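Local structure of cytolethal distending toxin protein B (Haemophilus ducreyi, 1SR4) at residues 5-10 / 132-137; 28-33 / 38-43; 62-67 / 121-126; 68-73 / 79-84; 87-92 / 96-101. The protein is the CdtB subunit of a tripartite bacterial genotoxin and probably damages host-cell DNA by cutting it, much as DNase I does. All coordinates share one frame; numbering follows the deposited sequence.

Interaction 1 of 5, residues 5-10 / 132-137; sequences FKVATW and DVFFTV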
# COMPACT_ATOMS: atom_id res chain seq x y z
N PHE B 5 -18.29 5.90 2.68
CA PHE B 5 -16.87 6.11 2.37
C PHE B 5 -15.97 4.89 2.51
O PHE B 5 -16.21 4.02 3.35
CB PHE B 5 -16.27 7.18 3.29
CG PHE B 5 -16.85 8.54 3.13
CD1 PHE B 5 -16.16 9.53 2.43
CD2 PHE B 5 -18.06 8.87 3.72
CE1 PHE B 5 -16.67 10.83 2.32
CE2 PHE B 5 -18.57 10.17 3.62
CZ PHE B 5 -17.88 11.14 2.92
N LYS B 6 -14.92 4.86 1.69
CA LYS B 6 -13.89 3.84 1.79
C LYS B 6 -12.81 4.61 2.54
O LYS B 6 -12.22 5.57 2.02
CB LYS B 6 -13.38 3.42 0.41
CG LYS B 6 -14.38 2.59 -0.39
CD LYS B 6 -13.72 2.01 -1.65
CE LYS B 6 -14.55 0.88 -2.24
NZ LYS B 6 -15.91 1.36 -2.65
N VAL B 7 -12.57 4.22 3.78
CA VAL B 7 -11.60 4.88 4.63
C VAL B 7 -10.43 3.94 4.86
O VAL B 7 -10.63 2.74 4.93
CB VAL B 7 -12.23 5.24 6.00
CG1 VAL B 7 -11.18 5.92 6.92
CG2 VAL B 7 -13.45 6.15 5.78
N ALA B 8 -9.21 4.48 4.93
CA ALA B 8 -8.03 3.64 5.15
C ALA B 8 -7.03 4.39 6.01
O ALA B 8 -7.13 5.61 6.19
CB ALA B 8 -7.36 3.24 3.81
N THR B 9 -6.06 3.66 6.51
CA THR B 9 -5.02 4.25 7.33
C THR B 9 -3.73 3.49 7.06
O THR B 9 -3.75 2.30 6.74
CB THR B 9 -5.36 4.11 8.84
OG1 THR B 9 -4.37 4.78 9.63
CG2 THR B 9 -5.39 2.62 9.25
N TRP B 10 -2.61 4.20 7.17
CA TRP B 10 -1.30 3.60 7.00
C TRP B 10 -0.28 4.45 7.74
O TRP B 10 -0.28 5.67 7.62
CB TRP B 10 -0.89 3.51 5.53
CG TRP B 10 0.40 2.75 5.34
CD1 TRP B 10 0.74 1.55 5.94
CD2 TRP B 10 1.54 3.12 4.53
NE1 TRP B 10 2.01 1.18 5.55
CE2 TRP B 10 2.52 2.12 4.69
CE3 TRP B 10 1.81 4.21 3.69
CZ2 TRP B 10 3.77 2.17 4.04
CZ3 TRP B 10 3.05 4.26 3.03
CH2 TRP B 10 4.01 3.25 3.21
N ASP B 132 -20.16 14.02 8.36
CA ASP B 132 -19.24 12.97 8.80
C ASP B 132 -17.86 13.58 9.07
O ASP B 132 -17.34 14.36 8.26
CB ASP B 132 -19.13 11.88 7.74
CG ASP B 132 -20.47 11.30 7.36
OD1 ASP B 132 -21.12 10.66 8.22
OD2 ASP B 132 -20.88 11.50 6.20
N VAL B 133 -17.27 13.21 10.20
CA VAL B 133 -15.97 13.74 10.59
C VAL B 133 -14.97 12.60 10.69
O VAL B 133 -15.26 11.57 11.30
CB VAL B 133 -16.07 14.47 11.94
CG1 VAL B 133 -14.78 15.27 12.21
CG2 VAL B 133 -17.28 15.41 11.92
N PHE B 134 -13.80 12.79 10.10
CA PHE B 134 -12.76 11.77 10.05
C PHE B 134 -11.45 12.23 10.68
O PHE B 134 -10.87 13.22 10.25
CB PHE B 134 -12.52 11.39 8.59
CG PHE B 134 -13.76 10.95 7.86
CD1 PHE B 134 -14.16 9.61 7.87
CD2 PHE B 134 -14.53 11.87 7.14
CE1 PHE B 134 -15.30 9.19 7.18
CE2 PHE B 134 -15.67 11.47 6.44
CZ PHE B 134 -16.06 10.12 6.45
N PHE B 135 -10.97 11.50 11.68
CA PHE B 135 -9.71 11.84 12.36
C PHE B 135 -8.59 10.83 12.13
O PHE B 135 -8.83 9.63 11.96
CB PHE B 135 -9.92 11.90 13.88
CG PHE B 135 -10.80 13.03 14.35
CD1 PHE B 135 -10.24 14.24 14.75
CD2 PHE B 135 -12.18 12.86 14.44
CE1 PHE B 135 -11.05 15.28 15.22
CE2 PHE B 135 -13.00 13.88 14.91
CZ PHE B 135 -12.44 15.09 15.30
N THR B 136 -7.36 11.32 12.15
CA THR B 136 -6.17 10.49 12.05
C THR B 136 -5.49 10.63 13.43
O THR B 136 -5.37 11.74 13.95
CB THR B 136 -5.18 10.96 10.92
OG1 THR B 136 -4.02 10.12 10.92
CG2 THR B 136 -4.72 12.40 11.14
N VAL B 137 -5.09 9.52 14.03
CA VAL B 137 -4.41 9.56 15.32
C VAL B 137 -3.17 8.70 15.32
O VAL B 137 -3.02 7.75 14.54
CB VAL B 137 -5.28 9.03 16.48
CG1 VAL B 137 -6.48 9.92 16.69
CG2 VAL B 137 -5.69 7.56 16.20
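The aromatic pair of Phe5 and Phe134 dominates this contact between residues 5-10 and 132-137. It is a T-shaped (edge-to-face) stack: Phe134 pushes the far end of its ring at one face of Phe5, CZ standing 3.6 Å above the plane and over the ring centre. The centroids lie 4.8 Å apart and the planes meet at 63°, so the T is tilted. In both residues CB points toward the other segment, and CG, anti to the carbonyl carbon, continues that course into the gap between the two backbones.

Aliphatic packing extends the aromatic pair. Val7 CG2 comes obliquely against the Phe134 ring, 3.8 Å from CE1, while Ile39 and Met41 of the neighbouring strand 39-43 add to the same layer.

One polar group lies beside the rings. Asp132 OD2 sits at the edge of Phe5, near its plane and 3.7 Å from CE2, with the carboxylate turned 75° from the ring. An oxygen in this place faces the positive rim of the ring and not its pi cloud, which is probably mildly favourable.

Strands 7-11 and 132-138 belong to different sheets, and their backbones stay well apart, with Val7 CA 8.8 Å from Phe134 CA. The chemistry therefore implies that, at this point, the two sheets of the DNase I-like sandwich are joined through apolar and aromatic side chains.

Interaction 2 of 5, residues 28-33 / 38-43; sequences RQLLSG and DILMVQ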
# COMPACT_ATOMS: atom_id res chain seq x y z
N ARG B 28 0.12 6.06 -3.29
CA ARG B 28 -0.54 6.14 -4.59
C ARG B 28 -1.40 4.91 -4.85
O ARG B 28 -2.52 5.02 -5.34
CB ARG B 28 0.49 6.29 -5.72
CG ARG B 28 1.37 7.54 -5.59
CD ARG B 28 2.38 7.63 -6.74
NE ARG B 28 1.70 8.01 -7.96
CZ ARG B 28 1.80 9.20 -8.53
NH1 ARG B 28 2.57 10.13 -8.00
NH2 ARG B 28 1.08 9.45 -9.59
N GLN B 29 -0.90 3.73 -4.53
CA GLN B 29 -1.68 2.52 -4.75
C GLN B 29 -2.92 2.43 -3.85
O GLN B 29 -3.95 1.89 -4.26
CB GLN B 29 -0.77 1.28 -4.59
CG GLN B 29 0.23 1.13 -5.76
CD GLN B 29 1.33 0.08 -5.54
OE1 GLN B 29 1.25 -0.75 -4.63
NE2 GLN B 29 2.37 0.13 -6.39
N LEU B 30 -2.84 2.98 -2.64
CA LEU B 30 -3.99 2.92 -1.73
C LEU B 30 -5.15 3.79 -2.23
O LEU B 30 -6.32 3.55 -1.91
CB LEU B 30 -3.59 3.37 -0.31
CG LEU B 30 -2.48 2.55 0.37
CD1 LEU B 30 -2.23 3.13 1.76
CD2 LEU B 30 -2.87 1.06 0.48
N LEU B 31 -4.82 4.81 -3.01
CA LEU B 31 -5.84 5.73 -3.53
C LEU B 31 -6.38 5.42 -4.94
O LEU B 31 -7.37 6.00 -5.35
CB LEU B 31 -5.26 7.15 -3.54
CG LEU B 31 -4.85 7.73 -2.19
CD1 LEU B 31 -3.86 8.89 -2.38
CD2 LEU B 31 -6.08 8.18 -1.44
N SER B 32 -5.75 4.51 -5.67
CA SER B 32 -6.22 4.27 -7.03
C SER B 32 -7.22 3.16 -7.25
O SER B 32 -7.54 2.39 -6.34
CB SER B 32 -5.03 4.06 -7.96
OG SER B 32 -4.27 2.95 -7.57
N GLY B 33 -7.73 3.12 -8.47
CA GLY B 33 -8.69 2.10 -8.84
C GLY B 33 -10.05 2.30 -8.24
O GLY B 33 -10.26 3.21 -7.44
N ASP B 38 -11.36 6.78 -0.31
CA ASP B 38 -11.88 8.14 -0.48
C ASP B 38 -11.16 9.05 0.51
O ASP B 38 -10.99 10.26 0.29
CB ASP B 38 -13.37 8.17 -0.14
CG ASP B 38 -14.18 7.34 -1.09
OD1 ASP B 38 -14.18 7.67 -2.29
OD2 ASP B 38 -14.81 6.36 -0.64
N ILE B 39 -10.76 8.44 1.63
CA ILE B 39 -10.08 9.14 2.71
C ILE B 39 -9.02 8.21 3.26
O ILE B 39 -9.32 7.08 3.63
CB ILE B 39 -11.07 9.50 3.85
CG1 ILE B 39 -12.14 10.47 3.32
CG2 ILE B 39 -10.30 10.13 5.02
CD1 ILE B 39 -13.31 10.66 4.23
N LEU B 40 -7.79 8.69 3.32
CA LEU B 40 -6.68 7.91 3.84
C LEU B 40 -5.97 8.67 4.96
O LEU B 40 -5.52 9.79 4.75
CB LEU B 40 -5.68 7.65 2.72
CG LEU B 40 -4.31 7.10 3.15
CD1 LEU B 40 -4.47 5.67 3.68
CD2 LEU B 40 -3.35 7.14 1.94
N MET B 41 -5.86 8.07 6.14
CA MET B 41 -5.14 8.74 7.22
C MET B 41 -3.70 8.23 7.21
O MET B 41 -3.45 7.04 7.00
CB MET B 41 -5.76 8.47 8.61
CG MET B 41 -6.92 7.48 8.70
SD MET B 41 -8.51 8.02 8.01
CE MET B 41 -8.36 9.83 8.36
N VAL B 42 -2.75 9.15 7.41
CA VAL B 42 -1.34 8.80 7.41
C VAL B 42 -0.66 9.25 8.70
O VAL B 42 -0.91 10.35 9.19
CB VAL B 42 -0.59 9.47 6.22
CG1 VAL B 42 0.83 8.92 6.12
CG2 VAL B 42 -1.34 9.21 4.90
N GLN B 43 0.19 8.40 9.27
CA GLN B 43 0.93 8.77 10.47
C GLN B 43 2.40 8.74 10.06
O GLN B 43 2.75 8.09 9.09
CB GLN B 43 0.66 7.79 11.61
CG GLN B 43 -0.80 7.65 12.01
CD GLN B 43 -1.56 6.71 11.10
OE1 GLN B 43 -1.10 5.60 10.82
NE2 GLN B 43 -2.74 7.13 10.63
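Leu30 and Leu40 meet by their methyl groups where residues 28-33 lie over strand 39-43. Leu40 can be followed outward from the strand. Its CB, directed at the other segment, is approached by Leu31 CD2 at 4.2 Å. CG continues anti to the backbone N (chi1 167°), which sets the fork beside Leu30. Beyond it the chain divides. CD1 makes the tighter contact, 3.9 Å from Leu30 CD1, and CD2 touches the same Leu30 methyl at 4.2 Å, so that Leu30 CD1 is met by both prongs. The two side chains cross at about a right angle.

Leu31 arrives differently. Its CB does not head straight for the strand, but its end bends nearer and brings CD2 to the base of Leu40. The strand leucine is thus touched at its root by Leu31 and at its tip by Leu30.

All three leucines are buried, and the contact between the segments is apolar. Around it, Leu40 also packs on Ala8, Leu30 on Pro254, and Leu31 on Val101 and Leu73. Arg28 and Gln29 pack against cytolethal distending toxin protein C, and Arg28 also packs against subunit A. Helix 20-31 connects the neighbouring parallel strands 7-11 and 39-43; the arrangement is that of a beta-alpha-beta crossover, its helix packed on the second strand through these leucines.

Interaction 3 of 5, residues 62-67 / 121-126; sequences GGTPIE and SRPAVG
The backbones of residues 62-67 and 121-126 stay well apart even at their nearest paired positions, Thr64 CA being 8.5 Å from Pro123 CA and Ile66 CA 8.3 Å from Val125 CA, so that side chains alone span the gap. Two pairs do so. Thr64 offers its methyl group, CG2 lying 4.2 Å from CG of the Pro123 ring; the proline is approached at the outer carbon of its ring, opposite the backbone bonds. In the second pair, Ile66 CG1 rests 4.2 Å from Val125 CG1. Ile66 has CG1 anti to its backbone N (chi1 -162°), and it is this inner carbon of the longer branch that makes the nearest approach to the valine.

The loop leads into strand 67-72 of one sheet of the DNase I-like sandwich, whereas strand 124-129 belongs to the other; the two pairs thus pack the loop of one sheet against a strand of the other. Alternate residues on each segment take part, Thr64 and Ile66 against Pro123 and Val125, in keeping with two extended chains facing each other.

Neighbouring groups fill in round these pairs. Ile111 packs on both Thr64 and Pro123, and Ser87 on both Thr64 and Val125. The loop itself is held by hydrogen bonds, Ser87 OG to Pro65 O and Ile66 N to Gln60 OE1. Arg122, next to Pro123, makes a salt bridge with Asp11 of cytolethal distending toxin protein C.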
# COMPACT_ATOMS: atom_id res chain seq x y z
N GLY B 62 -5.57 27.90 15.44
CA GLY B 62 -5.06 27.52 16.75
C GLY B 62 -3.55 27.31 16.72
O GLY B 62 -2.90 27.59 15.71
N GLY B 63 -3.00 26.81 17.82
CA GLY B 63 -1.57 26.58 17.90
C GLY B 63 -1.04 25.39 17.11
O GLY B 63 0.13 25.38 16.71
N THR B 64 -1.89 24.39 16.89
CA THR B 64 -1.47 23.21 16.14
C THR B 64 -1.58 23.49 14.65
O THR B 64 -2.64 23.87 14.15
CB THR B 64 -2.32 21.97 16.47
OG1 THR B 64 -2.19 21.66 17.86
CG2 THR B 64 -1.84 20.77 15.67
N PRO B 65 -0.48 23.30 13.91
CA PRO B 65 -0.44 23.53 12.47
C PRO B 65 -1.34 22.58 11.67
O PRO B 65 -1.49 21.40 12.01
CB PRO B 65 1.04 23.35 12.14
CG PRO B 65 1.47 22.31 13.13
CD PRO B 65 0.81 22.79 14.40
N ILE B 66 -1.96 23.10 10.62
CA ILE B 66 -2.81 22.30 9.76
C ILE B 66 -2.93 23.10 8.47
O ILE B 66 -3.32 24.26 8.48
CB ILE B 66 -4.20 22.05 10.42
CG1 ILE B 66 -4.90 20.88 9.73
CG2 ILE B 66 -5.04 23.31 10.40
CD1 ILE B 66 -5.25 21.11 8.29
N GLU B 67 -2.55 22.48 7.35
CA GLU B 67 -2.57 23.16 6.07
C GLU B 67 -3.21 22.30 5.00
O GLU B 67 -3.21 21.07 5.10
CB GLU B 67 -1.15 23.52 5.64
CG GLU B 67 -0.40 24.42 6.60
CD GLU B 67 1.08 24.48 6.28
OE1 GLU B 67 1.73 23.42 6.21
OE2 GLU B 67 1.61 25.60 6.09
N SER B 121 2.33 13.86 23.82
CA SER B 121 1.33 13.17 23.04
C SER B 121 0.94 14.02 21.84
O SER B 121 1.17 15.24 21.81
CB SER B 121 0.10 12.86 23.90
OG SER B 121 -0.53 14.04 24.34
N ARG B 122 0.37 13.37 20.84
CA ARG B 122 -0.06 14.02 19.60
C ARG B 122 -1.59 14.13 19.57
O ARG B 122 -2.31 13.21 19.99
CB ARG B 122 0.41 13.19 18.41
CG ARG B 122 1.94 13.08 18.29
CD ARG B 122 2.33 11.94 17.35
NE ARG B 122 2.22 10.62 17.99
CZ ARG B 122 3.11 10.12 18.84
NH1 ARG B 122 4.19 10.82 19.17
NH2 ARG B 122 2.94 8.90 19.35
N PRO B 123 -2.11 15.26 19.07
CA PRO B 123 -3.56 15.45 19.01
C PRO B 123 -4.20 14.69 17.86
O PRO B 123 -3.52 14.24 16.93
CB PRO B 123 -3.70 16.96 18.83
CG PRO B 123 -2.53 17.27 17.91
CD PRO B 123 -1.40 16.46 18.56
N ALA B 124 -5.51 14.55 17.91
CA ALA B 124 -6.21 13.90 16.80
C ALA B 124 -6.43 15.06 15.82
O ALA B 124 -6.75 16.18 16.25
CB ALA B 124 -7.55 13.33 17.27
N VAL B 125 -6.24 14.81 14.53
CA VAL B 125 -6.43 15.84 13.51
C VAL B 125 -7.51 15.29 12.59
O VAL B 125 -7.43 14.14 12.17
CB VAL B 125 -5.12 16.10 12.74
CG1 VAL B 125 -5.34 17.15 11.63
CG2 VAL B 125 -4.04 16.59 13.70
N GLY B 126 -8.52 16.10 12.28
CA GLY B 126 -9.58 15.58 11.44
C GLY B 126 -10.28 16.57 10.52
O GLY B 126 -10.11 17.79 10.63

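Interaction 4 of 5, residues 68-73 / 79-84; sequences EYTWNL and PNMVYI
Asn72 holds CG anti to its backbone N (chi1 -176°), which swings the amide across to the start of residues 79-84, while Met81 bends at chi2 and chi3 (-65° and -50°) and folds back over the opposing strand. These groups belong to a beta hairpin, strands 67-72 and 81-87, whose antiparallel register pairs Tyr69 with Ile84 and Trp71 with Val82 as hydrogen-bonded pairs, and Thr70 with Tyr83 and Asn72 with Met81 as non-hydrogen-bonded ones. Each hydrogen-bonded pair is joined by two backbone bonds, and Leu73 N donating to Asn80 O at 2.8 Å carries the pairing beyond the strand ends.

One face bears Thr70, Asn72, Met81 and Tyr83. Met81 SD lies 3.6 Å from Asn72 CB, and its CE reaches Thr70 CB at 3.7 Å; Thr70 CG2 runs alongside the Tyr83 ring. Glu68 lies beside that ring too, but its carboxylate is engaged by Arg57, Thr55, Tyr85 and Gln105.

On the Trp71 face the contacts between the strands are apolar. Ile84 CD1 packs 3.8 Å from Trp71 CB, Val82 CG2 is 3.9 Å from Trp71 CE3, and Leu73 CD1 touches Val82 CG1. Helix 20-31 lies against this side, with Val27 on Trp71.

At the loop end of the hairpin, Asn72 OD1 accepts from both Asn80 N (2.9 Å) and Gly74 N, and its ND2 donates to Thr75 O. Asn80 OD1 is hydrogen-bonded with Arg103 NH2, and a water bridges the two chains, donating to Leu73 O at 2.8 Å and accepting from Asn80 ND2.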
# COMPACT_ATOMS: atom_id res chain seq x y z
N GLU B 68 -3.75 22.94 3.97
CA GLU B 68 -4.37 22.22 2.87
C GLU B 68 -3.48 22.25 1.62
O GLU B 68 -2.93 23.30 1.28
CB GLU B 68 -5.72 22.85 2.55
CG GLU B 68 -6.50 22.15 1.44
CD GLU B 68 -7.72 22.96 1.01
OE1 GLU B 68 -7.53 24.06 0.47
OE2 GLU B 68 -8.86 22.51 1.24
N TYR B 69 -3.35 21.10 0.96
CA TYR B 69 -2.56 20.97 -0.26
C TYR B 69 -3.38 20.18 -1.28
O TYR B 69 -4.36 19.53 -0.92
CB TYR B 69 -1.28 20.16 -0.02
CG TYR B 69 -0.23 20.84 0.82
CD1 TYR B 69 0.93 21.36 0.24
CD2 TYR B 69 -0.39 20.96 2.19
CE1 TYR B 69 1.91 21.98 1.02
CE2 TYR B 69 0.57 21.58 2.98
CZ TYR B 69 1.72 22.09 2.40
OH TYR B 69 2.65 22.72 3.19
N THR B 70 -2.98 20.27 -2.55
CA THR B 70 -3.58 19.45 -3.58
C THR B 70 -2.39 18.66 -4.14
O THR B 70 -1.24 19.11 -4.11
CB THR B 70 -4.26 20.25 -4.74
OG1 THR B 70 -3.31 21.12 -5.36
CG2 THR B 70 -5.46 21.04 -4.21
N TRP B 71 -2.67 17.46 -4.62
CA TRP B 71 -1.63 16.59 -5.14
C TRP B 71 -2.22 15.85 -6.32
O TRP B 71 -3.30 15.27 -6.21
CB TRP B 71 -1.19 15.62 -4.04
CG TRP B 71 -0.16 14.62 -4.45
CD1 TRP B 71 0.89 14.81 -5.28
CD2 TRP B 71 -0.06 13.28 -3.97
NE1 TRP B 71 1.66 13.67 -5.36
CE2 TRP B 71 1.10 12.71 -4.55
CE3 TRP B 71 -0.82 12.50 -3.09
CZ2 TRP B 71 1.50 11.40 -4.30
CZ3 TRP B 71 -0.42 11.19 -2.83
CH2 TRP B 71 0.74 10.65 -3.44
N ASN B 72 -1.53 15.89 -7.45
CA ASN B 72 -2.02 15.25 -8.67
C ASN B 72 -1.46 13.85 -8.83
O ASN B 72 -0.28 13.67 -9.08
CB ASN B 72 -1.65 16.11 -9.88
CG ASN B 72 -2.22 15.56 -11.18
OD1 ASN B 72 -2.99 14.59 -11.17
ND2 ASN B 72 -1.84 16.18 -12.30
N LEU B 73 -2.33 12.85 -8.69
CA LEU B 73 -1.92 11.44 -8.82
C LEU B 73 -1.83 11.04 -10.29
O LEU B 73 -1.35 9.95 -10.63
CB LEU B 73 -2.93 10.53 -8.11
CG LEU B 73 -3.16 10.76 -6.61
CD1 LEU B 73 -4.38 9.96 -6.15
CD2 LEU B 73 -1.92 10.37 -5.82
N PRO B 79 -5.26 14.90 -15.06
CA PRO B 79 -5.18 15.01 -13.61
C PRO B 79 -6.13 14.08 -12.86
O PRO B 79 -7.20 13.67 -13.37
CB PRO B 79 -5.44 16.49 -13.35
CG PRO B 79 -6.29 16.90 -14.52
CD PRO B 79 -5.68 16.17 -15.68
N ASN B 80 -5.72 13.73 -11.65
CA ASN B 80 -6.47 12.85 -10.78
C ASN B 80 -6.10 13.42 -9.42
O ASN B 80 -5.17 12.95 -8.75
CB ASN B 80 -5.98 11.41 -10.96
CG ASN B 80 -6.64 10.44 -10.01
OD1 ASN B 80 -7.65 10.75 -9.38
ND2 ASN B 80 -6.08 9.25 -9.93
N MET B 81 -6.83 14.45 -9.02
CA MET B 81 -6.55 15.21 -7.81
C MET B 81 -7.11 14.76 -6.48
O MET B 81 -8.23 14.29 -6.39
CB MET B 81 -7.02 16.66 -7.98
CG MET B 81 -6.66 17.33 -9.29
SD MET B 81 -4.89 17.54 -9.44
CE MET B 81 -4.47 18.29 -7.85
N VAL B 82 -6.30 14.95 -5.44
CA VAL B 82 -6.74 14.70 -4.07
C VAL B 82 -6.26 15.87 -3.23
O VAL B 82 -5.31 16.57 -3.60
CB VAL B 82 -6.16 13.39 -3.45
CG1 VAL B 82 -6.77 12.17 -4.16
CG2 VAL B 82 -4.64 13.40 -3.52
N TYR B 83 -6.94 16.09 -2.11
CA TYR B 83 -6.54 17.14 -1.19
C TYR B 83 -5.73 16.45 -0.10
O TYR B 83 -5.95 15.27 0.19
CB TYR B 83 -7.77 17.77 -0.53
CG TYR B 83 -8.58 18.65 -1.43
CD1 TYR B 83 -8.24 20.00 -1.63
CD2 TYR B 83 -9.70 18.15 -2.10
CE1 TYR B 83 -8.99 20.82 -2.46
CE2 TYR B 83 -10.46 18.96 -2.95
CZ TYR B 83 -10.10 20.29 -3.12
OH TYR B 83 -10.84 21.07 -3.98
N ILE B 84 -4.78 17.16 0.49
CA ILE B 84 -4.05 16.60 1.62
C ILE B 84 -4.10 17.62 2.75
O ILE B 84 -3.73 18.78 2.54
CB ILE B 84 -2.54 16.33 1.35
CG1 ILE B 84 -2.34 15.40 0.14
CG2 ILE B 84 -1.92 15.68 2.62
CD1 ILE B 84 -0.85 15.16 -0.25
O HOH W 1 -3.46 8.22 -11.22

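Interaction 5 of 5, residues 87-92 / 96-101; sequences SRLDVG and VNLAIV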
# COMPACT_ATOMS: atom_id res chain seq x y z
N SER B 87 -0.55 18.15 9.08
CA SER B 87 -0.23 18.73 10.37
C SER B 87 1.23 18.40 10.64
O SER B 87 1.57 17.27 11.01
CB SER B 87 -1.13 18.13 11.45
OG SER B 87 -0.73 18.58 12.73
N ARG B 88 2.11 19.37 10.43
CA ARG B 88 3.54 19.15 10.61
C ARG B 88 3.92 19.35 12.08
O ARG B 88 4.51 20.37 12.45
CB ARG B 88 4.31 20.10 9.70
CG ARG B 88 5.80 19.86 9.64
CD ARG B 88 6.49 20.91 8.77
NE ARG B 88 7.94 20.77 8.84
CZ ARG B 88 8.70 21.26 9.82
NH1 ARG B 88 8.16 21.94 10.82
NH2 ARG B 88 10.01 21.04 9.81
N LEU B 89 3.57 18.37 12.90
CA LEU B 89 3.84 18.40 14.34
C LEU B 89 5.32 18.30 14.72
O LEU B 89 5.77 18.95 15.67
CB LEU B 89 3.08 17.26 15.02
CG LEU B 89 1.56 17.25 14.82
CD1 LEU B 89 0.97 15.96 15.37
CD2 LEU B 89 0.95 18.46 15.50
N ASP B 90 6.06 17.47 13.98
CA ASP B 90 7.47 17.22 14.26
C ASP B 90 8.42 18.32 13.75
O ASP B 90 9.10 18.15 12.74
CB ASP B 90 7.87 15.86 13.66
CG ASP B 90 9.19 15.34 14.17
OD1 ASP B 90 9.87 16.07 14.92
OD2 ASP B 90 9.54 14.19 13.83
N VAL B 91 8.49 19.43 14.47
CA VAL B 91 9.36 20.52 14.04
C VAL B 91 10.82 20.16 14.31
O VAL B 91 11.72 20.79 13.78
CB VAL B 91 9.02 21.84 14.78
CG1 VAL B 91 7.57 22.24 14.49
CG2 VAL B 91 9.25 21.69 16.28
N GLY B 92 11.05 19.14 15.13
CA GLY B 92 12.41 18.73 15.42
C GLY B 92 13.10 17.95 14.31
O GLY B 92 14.22 18.30 13.92
N VAL B 96 7.61 12.76 12.40
CA VAL B 96 6.39 12.35 13.06
C VAL B 96 5.26 13.36 12.83
O VAL B 96 4.84 14.08 13.74
CB VAL B 96 6.65 12.09 14.56
CG1 VAL B 96 5.38 11.56 15.23
CG2 VAL B 96 7.78 11.05 14.71
N ASN B 97 4.76 13.37 11.59
CA ASN B 97 3.70 14.28 11.16
C ASN B 97 2.42 13.53 10.80
O ASN B 97 2.46 12.34 10.45
CB ASN B 97 4.17 15.08 9.94
CG ASN B 97 5.42 15.91 10.24
OD1 ASN B 97 5.52 16.52 11.29
ND2 ASN B 97 6.37 15.93 9.30
N LEU B 98 1.28 14.22 10.86
CA LEU B 98 -0.00 13.59 10.52
C LEU B 98 -0.55 14.20 9.24
O LEU B 98 -0.34 15.39 8.96
CB LEU B 98 -1.03 13.80 11.65
CG LEU B 98 -0.74 13.13 13.00
CD1 LEU B 98 -1.73 13.63 14.04
CD2 LEU B 98 -0.81 11.62 12.86
N ALA B 99 -1.27 13.39 8.47
CA ALA B 99 -1.86 13.85 7.23
C ALA B 99 -3.14 13.10 6.95
O ALA B 99 -3.34 11.97 7.43
CB ALA B 99 -0.89 13.64 6.07
N ILE B 100 -4.02 13.73 6.17
CA ILE B 100 -5.25 13.10 5.75
C ILE B 100 -5.38 13.43 4.28
O ILE B 100 -5.35 14.60 3.90
CB ILE B 100 -6.51 13.62 6.47
CG1 ILE B 100 -6.47 13.29 7.95
CG2 ILE B 100 -7.76 12.92 5.86
CD1 ILE B 100 -7.64 13.90 8.74
N VAL B 101 -5.50 12.39 3.45
CA VAL B 101 -5.68 12.58 2.01
C VAL B 101 -7.16 12.33 1.75
O VAL B 101 -7.70 11.31 2.19
CB VAL B 101 -4.88 11.57 1.16
CG1 VAL B 101 -5.09 11.87 -0.34
CG2 VAL B 101 -3.39 11.64 1.52
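Leu98, Asn97 and Asp90 bury the most surface between residues 87-92 and 96-101, and each does so in its own way. Leu98 uses both backbone and side chain. Ser87 N donates to Leu98 O at 2.8 Å in a nearly straight bond (173°), and Leu98 N returns one to Ser87 O; with its side chain, Leu98 CD1 meets Leu89 CD1 at 3.8 Å, the two leucines lying obliquely to each other.

Asn97 sends its amide over the backbone of residues 88-90. OD1 accepts from Asp90 N at 2.9 Å, with the donor nearly in line with the C=O bond, while the Arg88 side chain runs alongside, its CG 3.7 Å from Asn97 OD1. Asn97 ND2 is bound by Gly46 O and Asn94 OD1, so both ends of the amide are held and its orientation is fixed.

The Ser87-Leu98 pair, antiparallel and hydrogen-bonded, is where strands 81-87 and 98-102 part into their connecting loop. Inverse gamma turns centred on Arg88 and Asp90 shape the departing chain.

Asp90 has CG anti to its backbone N (chi1 -166°), a rotamer that places the carboxylate against the returning chain. OD2 accepts from Val96 N through its anti lone pair, at 2.8 Å and almost linearly (178°). Arg95 N also donates to OD2 and Ala93 N to OD1, and cytolethal distending toxin protein C bonds to the same carboxylate through its Thr7 and Thr8.

In the fold
From the N terminus, residues 5-10 open interaction 1, a long loop that closes only at strand 132-138 and encloses the other four contacts. Interaction 2 closes first, through helix 20-31 onto strand 39-43. Residues 62-67 then open interaction 3, which closes at 121-126; nested within it, in series, are interactions 4 and 5. No loops cross. Interactions 2, 4 and 5 lie within one sheet and the helix packed on it, strand 98-102 lying between 81-87 and 39-43, while interactions 1 and 3 tie that sheet to the other, where strands 124-129 and 132-138 are neighbours. The centres of interactions 3 and 5 are about 8 Å apart.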